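PDB 2WDD: sulfur oxidation protein SOXB from Thermus thermophilus, which hydrolyses the sulfur-sulfur bond of a cysteine S-thiosulfonate, releasing sulfate in the sulfur oxidation (Sox) pathway, with a pair of manganese ions bound. Local coordinates for residues A[390-395]-A[527-532]; A[522-525]-A[531-534]; A[249-252]-A[257-260]; A[185-190]-A[241-246]. One frame throughout, in Å; residues are numbered along the deposited sequence. Where two conformers were deposited one is given.

Contact 1: residues A[390-395]-A[527-532]; sequences KAIYPE and YEVLAE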
loop_
_atom_site.group_PDB
_atom_site.type_symbol
_atom_site.label_atom_id
_atom_site.label_comp_id
_atom_site.label_asym_id
_atom_site.label_seq_id
_atom_site.Cartn_x
_atom_site.Cartn_y
_atom_site.Cartn_z
ATOM N N LYS A 390 -17.807 16.560 -9.465
ATOM C CA LYS A 390 -19.161 16.986 -9.818
ATOM C C LYS A 390 -19.317 18.502 -9.750
ATOM O O LYS A 390 -20.111 19.084 -10.487
ATOM C CB LYS A 390 -20.196 16.294 -8.937
ATOM C CG LYS A 390 -20.395 14.837 -9.309
ATOM C CD LYS A 390 -21.720 14.316 -8.779
ATOM C CE LYS A 390 -22.040 12.937 -9.326
ATOM N NZ LYS A 390 -23.464 12.585 -9.062
ATOM N N ALA A 391 -18.556 19.145 -8.870
ATOM C CA ALA A 391 -18.629 20.597 -8.758
ATOM C C ALA A 391 -18.080 21.258 -10.018
ATOM O O ALA A 391 -18.633 22.252 -10.496
ATOM C CB ALA A 391 -17.846 21.091 -7.522
ATOM N N ILE A 392 -16.988 20.718 -10.550
ATOM C CA ILE A 392 -16.371 21.299 -11.735
ATOM C C ILE A 392 -16.985 20.801 -13.034
ATOM O O ILE A 392 -16.990 21.523 -14.047
ATOM C CB ILE A 392 -14.846 21.163 -11.703
ATOM C CG1 ILE A 392 -14.280 21.963 -10.525
ATOM C CG2 ILE A 392 -14.232 21.641 -13.016
ATOM C CD1 ILE A 392 -12.840 21.665 -10.230
ATOM N N TYR A 393 -17.535 19.591 -12.999
ATOM C CA TYR A 393 -18.195 18.989 -14.156
ATOM C C TYR A 393 -19.578 18.486 -13.757
ATOM O O TYR A 393 -19.797 17.291 -13.564
ATOM C CB TYR A 393 -17.366 17.823 -14.692
ATOM C CG TYR A 393 -15.958 18.214 -15.041
ATOM C CD1 TYR A 393 -15.677 18.838 -16.245
ATOM C CD2 TYR A 393 -14.908 17.963 -14.167
ATOM C CE1 TYR A 393 -14.390 19.202 -16.571
ATOM C CE2 TYR A 393 -13.612 18.324 -14.480
ATOM C CZ TYR A 393 -13.356 18.950 -15.687
ATOM O OH TYR A 393 -12.075 19.339 -16.012
ATOM N N PRO A 394 -20.536 19.409 -13.617
ATOM C CA PRO A 394 -21.904 19.120 -13.180
ATOM C C PRO A 394 -22.660 18.091 -14.030
ATOM O O PRO A 394 -23.613 17.477 -13.550
ATOM C CB PRO A 394 -22.587 20.496 -13.224
ATOM C CG PRO A 394 -21.464 21.491 -13.163
ATOM C CD PRO A 394 -20.315 20.842 -13.875
ATOM N N GLU A 395 -22.224 17.877 -15.272
ATOM C CA GLU A 395 -22.863 16.894 -16.140
ATOM C C GLU A 395 -22.582 15.450 -15.701
ATOM O O GLU A 395 -23.331 14.532 -16.043
ATOM C CB GLU A 395 -22.402 17.095 -17.585
ATOM C CG GLU A 395 -22.370 18.558 -18.024
ATOM C CD GLU A 395 -20.970 19.162 -18.017
ATOM O OE1 GLU A 395 -20.598 19.786 -19.032
ATOM O OE2 GLU A 395 -20.261 19.066 -16.991
ATOM N N TYR A 527 -5.439 15.829 -9.906
ATOM C CA TYR A 527 -5.007 16.785 -8.883
ATOM C C TYR A 527 -5.214 18.247 -9.270
ATOM O O TYR A 527 -5.413 19.091 -8.396
ATOM C CB TYR A 527 -3.603 16.509 -8.341
ATOM C CG TYR A 527 -2.572 16.172 -9.386
ATOM C CD1 TYR A 527 -2.044 17.154 -10.225
ATOM C CD2 TYR A 527 -2.036 14.892 -9.469
ATOM C CE1 TYR A 527 -1.062 16.844 -11.158
ATOM C CE2 TYR A 527 -1.052 14.584 -10.386
ATOM C CZ TYR A 527 -0.557 15.563 -11.220
ATOM O OH TYR A 527 0.404 15.223 -12.152
ATOM N N GLU A 528 -5.200 18.535 -10.574
ATOM C CA GLU A 528 -5.462 19.900 -11.028
ATOM C C GLU A 528 -6.927 20.220 -10.746
ATOM O O GLU A 528 -7.262 21.338 -10.332
ATOM C CB GLU A 528 -5.159 20.065 -12.517
ATOM C CG GLU A 528 -3.668 20.039 -12.824
ATOM C CD GLU A 528 -3.347 20.240 -14.302
ATOM O OE1 GLU A 528 -4.280 20.485 -15.102
ATOM O OE2 GLU A 528 -2.152 20.154 -14.660
ATOM N N VAL A 529 -7.804 19.241 -10.963
ATOM C CA VAL A 529 -9.222 19.439 -10.718
ATOM C C VAL A 529 -9.437 19.653 -9.223
ATOM O O VAL A 529 -10.166 20.552 -8.801
ATOM C CB VAL A 529 -10.036 18.225 -11.244
ATOM C CG1 VAL A 529 -11.511 18.363 -10.911
ATOM C CG2 VAL A 529 -9.834 18.048 -12.750
ATOM N N LEU A 530 -8.779 18.824 -8.414
ATOM C CA LEU A 530 -8.913 18.945 -6.974
ATOM C C LEU A 530 -8.438 20.284 -6.449
ATOM O O LEU A 530 -9.108 20.897 -5.619
ATOM C CB LEU A 530 -8.155 17.826 -6.271
ATOM C CG LEU A 530 -8.765 16.452 -6.533
ATOM C CD1 LEU A 530 -7.876 15.387 -5.944
ATOM C CD2 LEU A 530 -10.179 16.371 -5.943
ATOM N N ALA A 531 -7.282 20.737 -6.925
ATOM C CA ALA A 531 -6.741 22.011 -6.475
ATOM C C ALA A 531 -7.685 23.152 -6.869
ATOM O O ALA A 531 -7.927 24.044 -6.071
ATOM C CB ALA A 531 -5.333 22.244 -7.009
ATOM N N GLU A 532 -8.247 23.089 -8.074
ATOM C CA GLU A 532 -9.187 24.111 -8.531
ATOM C C GLU A 532 -10.391 24.197 -7.597
ATOM O O GLU A 532 -10.825 25.286 -7.206
ATOM C CB GLU A 532 -9.666 23.785 -9.948
ATOM C CG GLU A 532 -8.836 24.425 -11.037
ATOM C CD GLU A 532 -9.327 24.074 -12.426
ATOM O OE1 GLU A 532 -10.494 23.657 -12.567
ATOM O OE2 GLU A 532 -8.537 24.205 -13.376
#

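Contact 2: residues A[522-525]-A[531-534]; sequences EPRP and AEYL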
loop_
_atom_site.group_PDB
_atom_site.type_symbol
_atom_site.label_atom_id
_atom_site.label_comp_id
_atom_site.label_asym_id
_atom_site.label_seq_id
_atom_site.Cartn_x
_atom_site.Cartn_y
_atom_site.Cartn_z
ATOM N N GLU A 522 -11.064 17.371 -22.656
ATOM C CA GLU A 522 -9.651 17.050 -22.756
ATOM C C GLU A 522 -9.164 16.534 -21.404
ATOM O O GLU A 522 -9.154 17.267 -20.417
ATOM C CB GLU A 522 -8.860 18.282 -23.204
ATOM C CG GLU A 522 -9.339 18.829 -24.549
ATOM C CD GLU A 522 -8.774 20.198 -24.883
ATOM O OE1 GLU A 522 -7.617 20.477 -24.508
ATOM O OE2 GLU A 522 -9.476 20.982 -25.561
ATOM N N PRO A 523 -8.781 15.250 -21.346
ATOM C CA PRO A 523 -8.333 14.704 -20.054
ATOM C C PRO A 523 -7.202 15.519 -19.439
ATOM O O PRO A 523 -6.263 15.928 -20.127
ATOM C CB PRO A 523 -7.844 13.295 -20.418
ATOM C CG PRO A 523 -8.610 12.939 -21.668
ATOM C CD PRO A 523 -8.763 14.234 -22.417
ATOM N N ARG A 524 -7.298 15.766 -18.140
ATOM C CA ARG A 524 -6.265 16.505 -17.428
ATOM C C ARG A 524 -6.081 15.870 -16.053
ATOM O O ARG A 524 -6.953 15.146 -15.576
ATOM C CB ARG A 524 -6.622 17.977 -17.311
ATOM C CG ARG A 524 -7.874 18.251 -16.516
ATOM C CD ARG A 524 -7.927 19.721 -16.151
ATOM N NE ARG A 524 -9.207 20.100 -15.569
ATOM C CZ ARG A 524 -9.393 21.186 -14.827
ATOM N NH1 ARG A 524 -8.383 22.007 -14.586
ATOM N NH2 ARG A 524 -10.595 21.459 -14.347
ATOM N N PRO A 525 -4.946 16.140 -15.404
ATOM C CA PRO A 525 -4.681 15.470 -14.119
ATOM C C PRO A 525 -5.741 15.688 -13.057
ATOM O O PRO A 525 -6.185 16.804 -12.824
ATOM C CB PRO A 525 -3.362 16.086 -13.663
ATOM C CG PRO A 525 -2.725 16.598 -14.931
ATOM C CD PRO A 525 -3.858 17.062 -15.779
ATOM N N ALA A 531 -7.282 20.737 -6.925
ATOM C CA ALA A 531 -6.741 22.011 -6.475
ATOM C C ALA A 531 -7.685 23.152 -6.869
ATOM O O ALA A 531 -7.927 24.044 -6.071
ATOM C CB ALA A 531 -5.333 22.244 -7.009
ATOM N N GLU A 532 -8.247 23.089 -8.074
ATOM C CA GLU A 532 -9.187 24.111 -8.531
ATOM C C GLU A 532 -10.391 24.197 -7.597
ATOM O O GLU A 532 -10.825 25.286 -7.206
ATOM C CB GLU A 532 -9.666 23.785 -9.948
ATOM C CG GLU A 532 -8.836 24.425 -11.037
ATOM C CD GLU A 532 -9.327 24.074 -12.426
ATOM O OE1 GLU A 532 -10.494 23.657 -12.567
ATOM O OE2 GLU A 532 -8.537 24.205 -13.376
ATOM N N TYR A 533 -10.943 23.041 -7.244
ATOM C CA TYR A 533 -12.097 22.980 -6.366
ATOM C C TYR A 533 -11.748 23.489 -4.969
ATOM O O TYR A 533 -12.433 24.351 -4.422
ATOM C CB TYR A 533 -12.587 21.538 -6.265
ATOM C CG TYR A 533 -13.686 21.327 -5.248
ATOM C CD1 TYR A 533 -14.954 21.850 -5.448
ATOM C CD2 TYR A 533 -13.444 20.616 -4.079
ATOM C CE1 TYR A 533 -15.978 21.626 -4.525
ATOM C CE2 TYR A 533 -14.454 20.394 -3.156
ATOM C CZ TYR A 533 -15.709 20.911 -3.374
ATOM O OH TYR A 533 -16.707 20.683 -2.447
ATOM N N LEU A 534 -10.694 22.930 -4.382
ATOM C CA LEU A 534 -10.295 23.301 -3.028
ATOM C C LEU A 534 -9.970 24.784 -2.858
ATOM O O LEU A 534 -10.398 25.399 -1.876
ATOM C CB LEU A 534 -9.117 22.440 -2.555
ATOM C CG LEU A 534 -9.419 20.942 -2.427
ATOM C CD1 LEU A 534 -8.132 20.180 -2.096
ATOM C CD2 LEU A 534 -10.472 20.689 -1.353
#

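Contact 3: residues A[249-252]-A[257-260]; sequences KARA and AVVL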
loop_
_atom_site.group_PDB
_atom_site.type_symbol
_atom_site.label_atom_id
_atom_site.label_comp_id
_atom_site.label_asym_id
_atom_site.label_seq_id
_atom_site.Cartn_x
_atom_site.Cartn_y
_atom_site.Cartn_z
ATOM N N LYS A 249 17.865 -23.742 -5.055
ATOM C CA LYS A 249 19.216 -23.359 -5.441
ATOM C C LYS A 249 19.948 -22.650 -4.308
ATOM O O LYS A 249 21.109 -22.946 -4.026
ATOM C CB LYS A 249 19.200 -22.500 -6.708
ATOM C CG LYS A 249 20.584 -22.180 -7.259
ATOM C CD LYS A 249 20.491 -21.337 -8.525
ATOM C CE LYS A 249 21.851 -20.784 -8.922
ATOM N NZ LYS A 249 21.771 -19.943 -10.148
ATOM N N ALA A 250 19.268 -21.722 -3.638
ATOM C CA ALA A 250 19.881 -21.017 -2.522
ATOM C C ALA A 250 20.348 -22.031 -1.475
ATOM O O ALA A 250 21.424 -21.891 -0.897
ATOM C CB ALA A 250 18.887 -20.034 -1.902
ATOM N N ARG A 251 19.517 -23.036 -1.221
ATOM C CA ARG A 251 19.850 -24.063 -0.234
ATOM C C ARG A 251 21.002 -24.944 -0.703
ATOM O O ARG A 251 21.860 -25.328 0.091
ATOM C CB ARG A 251 18.615 -24.887 0.121
ATOM C CG ARG A 251 17.707 -24.182 1.135
ATOM C CD ARG A 251 16.461 -24.999 1.478
ATOM N NE ARG A 251 15.529 -24.224 2.299
ATOM C CZ ARG A 251 15.762 -23.869 3.557
ATOM N NH1 ARG A 251 16.887 -24.234 4.155
ATOM N NH2 ARG A 251 14.873 -23.141 4.217
ATOM N N ALA A 252 21.055 -25.210 -2.003
ATOM C CA ALA A 252 22.147 -26.006 -2.564
ATOM C C ALA A 252 23.463 -25.238 -2.492
ATOM O O ALA A 252 24.538 -25.835 -2.398
ATOM C CB ALA A 252 21.838 -26.409 -3.986
ATOM N N ALA A 257 18.708 -20.831 5.978
ATOM C CA ALA A 257 17.357 -20.290 6.100
ATOM C C ALA A 257 17.029 -19.449 4.883
ATOM O O ALA A 257 17.922 -18.878 4.266
ATOM C CB ALA A 257 17.230 -19.453 7.363
ATOM N N VAL A 258 15.746 -19.375 4.548
ATOM C CA VAL A 258 15.315 -18.632 3.372
ATOM C C VAL A 258 14.201 -17.650 3.715
ATOM O O VAL A 258 13.181 -18.031 4.280
ATOM C CB VAL A 258 14.876 -19.599 2.248
ATOM C CG1 VAL A 258 14.273 -18.826 1.059
ATOM C CG2 VAL A 258 16.057 -20.459 1.791
ATOM N N VAL A 259 14.418 -16.388 3.373
ATOM C CA VAL A 259 13.441 -15.329 3.607
ATOM C C VAL A 259 12.974 -14.828 2.245
ATOM O O VAL A 259 13.807 -14.493 1.405
ATOM C CB VAL A 259 14.076 -14.156 4.388
ATOM C CG1 VAL A 259 13.051 -13.028 4.616
ATOM C CG2 VAL A 259 14.680 -14.640 5.705
ATOM N N LEU A 260 11.661 -14.758 2.036
ATOM C CA LEU A 260 11.131 -14.215 0.786
ATOM C C LEU A 260 10.695 -12.770 1.045
ATOM O O LEU A 260 9.810 -12.544 1.852
ATOM C CB LEU A 260 9.926 -15.025 0.282
ATOM C CG LEU A 260 9.268 -14.475 -0.996
ATOM C CD1 LEU A 260 10.213 -14.657 -2.191
ATOM C CD2 LEU A 260 7.944 -15.157 -1.263
#

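Contact 4: residues A[185-190]-A[241-246]; sequences LSYNIV and RRLQEA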
loop_
_atom_site.group_PDB
_atom_site.type_symbol
_atom_site.label_atom_id
_atom_site.label_comp_id
_atom_site.label_asym_id
_atom_site.label_seq_id
_atom_site.Cartn_x
_atom_site.Cartn_y
_atom_site.Cartn_z
ATOM N N LEU A 185 16.300 -7.321 -6.085
ATOM C CA LEU A 185 16.051 -8.748 -6.277
ATOM C C LEU A 185 14.670 -8.987 -6.875
ATOM O O LEU A 185 13.718 -8.284 -6.539
ATOM C CB LEU A 185 16.110 -9.484 -4.929
ATOM C CG LEU A 185 17.400 -9.399 -4.126
ATOM C CD1 LEU A 185 17.222 -10.067 -2.763
ATOM C CD2 LEU A 185 18.550 -10.049 -4.901
ATOM N N SER A 186 14.555 -10.022 -7.702
ATOM C CA SER A 186 13.272 -10.460 -8.242
ATOM C C SER A 186 13.458 -11.737 -9.038
ATOM O O SER A 186 14.176 -11.746 -10.039
ATOM C CB SER A 186 12.612 -9.383 -9.109
ATOM O OG SER A 186 11.936 -8.415 -8.308
ATOM N N TYR A 187 12.833 -12.821 -8.592
ATOM C CA TYR A 187 12.938 -14.088 -9.310
ATOM C C TYR A 187 12.013 -14.071 -10.527
ATOM O O TYR A 187 12.219 -14.817 -11.492
ATOM C CB TYR A 187 12.538 -15.263 -8.394
ATOM C CG TYR A 187 11.039 -15.515 -8.366
ATOM C CD1 TYR A 187 10.442 -16.400 -9.263
ATOM C CD2 TYR A 187 10.211 -14.784 -7.524
ATOM C CE1 TYR A 187 9.069 -16.595 -9.279
ATOM C CE2 TYR A 187 8.832 -14.951 -7.550
ATOM C CZ TYR A 187 8.265 -15.861 -8.419
ATOM O OH TYR A 187 6.900 -16.023 -8.447
ATOM N N ASN A 188 10.985 -13.220 -10.477
ATOM C CA ASN A 188 9.923 -13.247 -11.470
ATOM C C ASN A 188 9.905 -12.287 -12.652
ATOM O O ASN A 188 9.078 -12.455 -13.548
ATOM C CB ASN A 188 8.544 -13.269 -10.791
ATOM C CG ASN A 188 8.281 -12.035 -9.940
ATOM O OD1 ASN A 188 9.157 -11.547 -9.214
ATOM N ND2 ASN A 188 7.059 -11.514 -10.034
ATOM N N ILE A 189 10.766 -11.278 -12.644
ATOM C CA ILE A 189 10.796 -10.318 -13.743
ATOM C C ILE A 189 11.706 -10.916 -14.811
ATOM O O ILE A 189 12.911 -11.043 -14.605
ATOM C CB ILE A 189 11.271 -8.936 -13.278
ATOM C CG1 ILE A 189 10.310 -8.391 -12.209
ATOM C CG2 ILE A 189 11.325 -7.947 -14.460
ATOM C CD1 ILE A 189 10.786 -7.132 -11.525
ATOM N N VAL A 190 11.111 -11.314 -15.931
ATOM C CA VAL A 190 11.860 -11.961 -17.004
ATOM C C VAL A 190 11.531 -11.311 -18.333
ATOM O O VAL A 190 10.526 -10.614 -18.470
ATOM C CB VAL A 190 11.555 -13.483 -17.052
ATOM C CG1 VAL A 190 11.804 -14.133 -15.681
ATOM C CG2 VAL A 190 10.114 -13.744 -17.527
ATOM N N ARG A 241 7.230 -22.756 -10.206
ATOM C CA ARG A 241 8.387 -23.584 -10.531
ATOM C C ARG A 241 9.684 -22.806 -10.349
ATOM O O ARG A 241 10.601 -23.255 -9.662
ATOM C CB ARG A 241 8.285 -24.071 -11.981
ATOM C CG ARG A 241 8.700 -25.517 -12.200
ATOM C CD ARG A 241 9.000 -25.772 -13.673
ATOM N NE ARG A 241 10.205 -25.067 -14.104
ATOM C CZ ARG A 241 10.205 -23.905 -14.751
ATOM N NH1 ARG A 241 9.059 -23.315 -15.063
ATOM N NH2 ARG A 241 11.354 -23.336 -15.091
ATOM N N ARG A 242 9.760 -21.639 -10.982
ATOM C CA ARG A 242 10.940 -20.791 -10.899
ATOM C C ARG A 242 11.216 -20.381 -9.448
ATOM O O ARG A 242 12.368 -20.297 -9.026
ATOM C CB ARG A 242 10.774 -19.555 -11.793
ATOM C CG ARG A 242 12.077 -18.969 -12.314
ATOM C CD ARG A 242 11.873 -17.613 -12.995
ATOM N NE ARG A 242 11.272 -17.717 -14.326
ATOM C CZ ARG A 242 11.950 -17.953 -15.447
ATOM N NH1 ARG A 242 13.261 -18.152 -15.409
ATOM N NH2 ARG A 242 11.314 -17.999 -16.612
ATOM N N LEU A 243 10.151 -20.119 -8.691
ATOM C CA LEU A 243 10.308 -19.732 -7.288
ATOM C C LEU A 243 10.878 -20.902 -6.492
ATOM O O LEU A 243 11.811 -20.731 -5.709
ATOM C CB LEU A 243 8.965 -19.288 -6.693
ATOM C CG LEU A 243 9.001 -18.873 -5.211
ATOM C CD1 LEU A 243 10.078 -17.827 -4.916
ATOM C CD2 LEU A 243 7.619 -18.380 -4.761
ATOM N N GLN A 244 10.307 -22.086 -6.698
ATOM C CA GLN A 244 10.767 -23.293 -6.007
ATOM C C GLN A 244 12.219 -23.608 -6.335
ATOM O O GLN A 244 12.996 -23.974 -5.457
ATOM C CB GLN A 244 9.892 -24.494 -6.355
ATOM C CG GLN A 244 10.255 -25.763 -5.570
ATOM C CD GLN A 244 10.043 -25.612 -4.069
ATOM O OE1 GLN A 244 8.928 -25.777 -3.570
ATOM N NE2 GLN A 244 11.119 -25.321 -3.339
ATOM N N GLU A 245 12.597 -23.465 -7.602
ATOM C CA GLU A 245 13.967 -23.736 -8.000
ATOM C C GLU A 245 14.938 -22.719 -7.400
ATOM O O GLU A 245 16.062 -23.057 -7.034
ATOM C CB GLU A 245 14.064 -23.825 -9.525
ATOM C CG GLU A 245 13.126 -24.894 -10.085
ATOM C CD GLU A 245 13.260 -25.104 -11.582
ATOM O OE1 GLU A 245 14.106 -24.436 -12.213
ATOM O OE2 GLU A 245 12.513 -25.946 -12.125
ATOM N N ALA A 246 14.480 -21.480 -7.246
ATOM C CA ALA A 246 15.314 -20.447 -6.648
ATOM C C ALA A 246 15.563 -20.777 -5.171
ATOM O O ALA A 246 16.680 -20.650 -4.667
ATOM C CB ALA A 246 14.655 -19.073 -6.794
#

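Contact 1: residues A[390-395]-A[527-532]
I392 and Y393 both lean on V529, where the C-terminal end of helix 380-392 and the residue after it pack on the side of helix 526-537. The 390-395 segment falls in the C-terminal domain typical of the 5'-nucleotidase family, and strand 431-438 closes the same corner through L432, which touches both Y393 and V529.

Aliphatic contacts come first. I392 reaches across with its long branch: CG1 sits beside the backbone N (chi1 -64°) and the extended chi2 carries CD1 to 3.6 Å from V529 CG1. The same methyl stops 3.8 Å from E532 CB, one turn further along the helix. I392 and E532 were each modelled in two conformers, so these I392 CD1 distances hold for one of them.

The tyrosine adds a second apolar contact, at its ring edge. V529 CG1 is swung anti to its own N (chi1 176°) and lies near the ring plane, 4.1 Å from Y393 CE2. Cutting V529 back to an alanine is likely to leave I392 CD1 and this ring edge without the methyls they rest on, opening a gap between the helix end and its neighbour.

Y393, the first residue to depart from helical backbone angles, is also braced from within its own segment: I392 CG2 stands 3.7 Å above one ring face, displaced toward the rim.

Contact 2: residues A[522-525]-A[531-534]
R524 NH2 donates to E532 OE1 over 2.8 Å, with an N-H...O angle of 163°, and R524 NH1 reaches the other oxygen, E532 OE2, at a modelled 2.5 Å. The second length is suspiciously short and E532 was built in two conformers, so its exact value is doubtful; the end-on, two-pronged salt bridge is evident in this one of the two. Both oxygens lie close to the guanidinium plane. The carboxylate is turned against that plane by 48°, however, and each oxygen is met from above the carboxylate rather than within it.

This is a strand-to-helix junction. R524 sits on the short, weakly bonded strand 524-525, joined by backbone hydrogen bonds to L432 of strand 431-438, and P525 takes the N-cap position of helix 526-537. The chain passes directly from strand into helix, and the bridge ties the residue just ahead of the cap to one about two turns up the same helix.

On the arginine side the chain is extended from CG to NE, which carries the guanidinium out to E532. I392 of helix 380-392 packs against R524, while the remaining guanidinium nitrogen, NE, is hydrogen-bonded to Y393 OH.

Contact 3: residues A[249-252]-A[257-260]
R251 lays one face of its guanidinium on V258, with CG2 of the valine 3.5 Å above the plane and displaced toward the rim. The methyl is 3.8 Å from R251 NH2 and 3.8 Å from R251 NE, and further back along the chain R251 CG passes it at 4.1 Å. A257 takes a smaller share, its CA standing 4.2 Å from R251 NH2.

The arginine does not start out aimed at the strand. CG lies anti to the carbonyl carbon (chi1 -80°), the chain then runs extended as far as NE, and a turn at chi4 (-69°) lets the flat end settle over the valine.

The second shell holds it there. NH2 makes a salt bridge to D280 OD2 and a hydrogen bond to G278 O, while NH1 is bonded to N256 O in the turn between helix and strand. D280 OD2 additionally accepts the backbone N-H of V258, so a single carboxylate oxygen positions both partners.

In the fold, the contact closes a beta-alpha-beta crossover: strand 210-217, helix 240-252 and strand 257-262, the two strands being parallel neighbours in one sheet. A250 packs on A213 of the first strand.

The chemistry divides by direction: N-H groups go to oxygens and a face goes to a methyl, so the charge, probably balanced largely by D280, can sit beside a buried valine.

Contact 4: residues A[185-190]-A[241-246]
Y187 packs on L243 and R242. CB points at the helix, and chi1 of 85° sets the ring across the first of these partners. At the near edge CD1 is 4.1 Å from R242 CB, close to the ring plane. Next, CE1 comes to 3.7 Å from L243 CB, which lies over the face in a CH-pi contact, 4.0 Å from the ring centroid. On the other flank of the ring CD2 meets L243 CD1 at 4.0 Å. At the tip, OH makes a weak hydrogen bond to D239 N. N188 CB covers the opposite face, so the ring is sandwiched. With a leucine in place of the tyrosine, L243 CB would probably lose the ring face it lies over, and a gap would open between loop and helix. The Y187 side chain lies about 9 Å from that of the manganese ligand H263.

R242 CD passes 3.2 Å from Y187 O, and the bend at chi3 beyond it turns one guanidinium face onto V190 CG1, 3.8 Å from R242 CZ.

The 185-190 loop leaves strand 183-184 at the border of one six-stranded sheet, bonds through the Y187 backbone to G216 of strand 210-217 in a second sheet, and is flanked by helix 240-252.

Contacts 1 and 2 share helix 526-537, touch each other and sit far from contacts 3 and 4: the centres of contacts 1 and 3 are about 52 Å apart. Contact 2 lies at the surface and depends on charge; contact 1, partly buried beside it, is apolar, and R524 NE, 3.5 Å from V529 CG2, joins the two. Contacts 3 and 4 are buried and both use helix 240-252, one near its end and one near its start, meeting where L260 CD1 is 4.2 Å from L243 CD1. Each sets an arginine's flat face on a valine, but contact 4 adds an aromatic ring, whereas contact 3 relies on a nearby aspartate.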